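Local coordinates for GH26C (Muricauda sp. MAR_2010_75, PDB 6Q78), which probably hydrolyses internal beta-1,4-mannosidic linkages in mannans, as an endo-acting glycoside hydrolase of family 26, at residues Leu145-Phe148 with Val153-Phe156. Numbering follows the deposited sequence.
Sequences LRAF and VNVF
The carboxamide of N154 reaches from strand 153-157 to helix 132-150, its OD1 lying 3.6 Å from CB of A147. The pair sits in a beta-alpha-beta unit of the TIM barrel of family 26: strand 112-116 leads into helix 132-150, and a short turn returns the chain to strand 153-157, parallel to the first. Both ends of the amide border the same methyl, with N154 ND2 3.9 Å from A147 CB; the small side chain lets the amide lie close to the helix. ND2 also lies beside F148, 3.9 Å from its backbone N and 4.2 Å from its CB. No hydrogen bond links the two segments themselves; the buried amide NH2 instead makes a weak one to the carbonyl O of V144, one turn back along the helix from F148. With CG of N154 set opposite its own carbonyl carbon (chi1 -76°), the amide extends from the barrel wall to the helix. Replacing N154 by alanine removes the carboxamide, which would probably open a gap beside the A147 methyl and take from V144 O its weak amide donor. Further out, backbone bonds from V153 and V155 to L113, and from N154 to I221, fix the strand between its parallel neighbours 112-116 and 220-223. On the helix, F148 carries its ring away from N154, CG anti to the backbone N (chi1 178°), to pack on V218 and P219 and meet the ring of Y412. At the turn, where the two elements draw together, F148 CA and V153 CA are 6.7 Å apart.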
loop_
_atom_site.group_PDB
_atom_site.type_symbol
_atom_site.label_atom_id
_atom_site.label_comp_id
_atom_site.label_asym_id
_atom_site.label_seq_id
_atom_site.Cartn_x
_atom_site.Cartn_y
_atom_site.Cartn_z
ATOM N N LEU A 145 -7.906 8.203 11.113
ATOM C CA LEU A 145 -8.731 7.895 12.278
ATOM C C LEU A 145 -10.172 7.662 11.870
ATOM O O LEU A 145 -10.828 6.742 12.408
ATOM C CB LEU A 145 -8.653 9.003 13.334
ATOM C CG LEU A 145 -7.270 9.282 13.917
ATOM C CD1 LEU A 145 -7.385 10.466 14.918
ATOM C CD2 LEU A 145 -6.740 8.048 14.632
ATOM N N ARG A 146 -10.691 8.470 10.926
ATOM C CA ARG A 146 -12.031 8.247 10.374
ATOM C C ARG A 146 -12.128 6.854 9.764
ATOM O O ARG A 146 -13.089 6.096 10.015
ATOM C CB ARG A 146 -12.296 9.299 9.292
ATOM C CG ARG A 146 -13.473 9.015 8.322
ATOM C CD ARG A 146 -13.683 10.235 7.426
ATOM N NE ARG A 146 -14.614 10.032 6.332
ATOM C CZ ARG A 146 -14.802 10.920 5.364
ATOM N NH1 ARG A 146 -14.096 12.048 5.355
ATOM N NH2 ARG A 146 -15.680 10.677 4.395
ATOM N N ALA A 147 -11.123 6.481 8.964
ATOM C CA ALA A 147 -11.134 5.156 8.351
ATOM C C ALA A 147 -11.160 4.063 9.414
ATOM O O ALA A 147 -11.965 3.118 9.333
ATOM C CB ALA A 147 -9.909 4.991 7.431
ATOM N N PHE A 148 -10.283 4.162 10.425
ATOM C CA PHE A 148 -10.229 3.129 11.450
ATOM C C PHE A 148 -11.544 3.062 12.224
ATOM O O PHE A 148 -12.042 1.967 12.524
ATOM C CB PHE A 148 -9.066 3.421 12.404
ATOM C CG PHE A 148 -8.955 2.451 13.532
ATOM C CD1 PHE A 148 -8.498 1.163 13.305
ATOM C CD2 PHE A 148 -9.333 2.824 14.808
ATOM C CE1 PHE A 148 -8.385 0.266 14.345
ATOM C CE2 PHE A 148 -9.231 1.932 15.872
ATOM C CZ PHE A 148 -8.738 0.646 15.622
ATOM N N VAL A 153 -9.233 -0.676 6.555
ATOM C CA VAL A 153 -7.798 -0.938 6.663
ATOM C C VAL A 153 -7.053 0.294 6.162
ATOM O O VAL A 153 -7.450 0.913 5.183
ATOM C CB VAL A 153 -7.461 -2.170 5.817
ATOM C CG1 VAL A 153 -5.975 -2.450 5.778
ATOM C CG2 VAL A 153 -8.228 -3.401 6.310
ATOM N N ASN A 154 -5.928 0.631 6.806
ATOM C CA ASN A 154 -5.075 1.759 6.402
ATOM C C ASN A 154 -3.716 1.257 5.935
ATOM O O ASN A 154 -3.057 0.497 6.647
ATOM C CB ASN A 154 -4.849 2.729 7.576
ATOM C CG ASN A 154 -6.043 3.605 7.863
ATOM O OD1 ASN A 154 -6.300 4.583 7.143
ATOM N ND2 ASN A 154 -6.783 3.279 8.910
ATOM N N VAL A 155 -3.287 1.716 4.762
ATOM C CA VAL A 155 -1.972 1.410 4.204
ATOM C C VAL A 155 -1.249 2.731 3.953
ATOM O O VAL A 155 -1.848 3.665 3.409
ATOM C CB VAL A 155 -2.100 0.592 2.904
ATOM C CG1 VAL A 155 -0.698 0.159 2.433
ATOM C CG2 VAL A 155 -3.000 -0.600 3.099
ATOM N N PHE A 156 0.030 2.817 4.346
ATOM C CA PHE A 156 0.881 3.967 4.023
ATOM C C PHE A 156 2.042 3.569 3.134
ATOM O O PHE A 156 2.786 2.631 3.468
ATOM C CB PHE A 156 1.528 4.561 5.278
ATOM C CG PHE A 156 0.670 5.547 6.027
ATOM C CD1 PHE A 156 -0.438 5.108 6.775
ATOM C CD2 PHE A 156 0.953 6.902 5.971
ATOM C CE1 PHE A 156 -1.232 6.020 7.494
ATOM C CE2 PHE A 156 0.178 7.818 6.721
ATOM C CZ PHE A 156 -0.906 7.364 7.482
#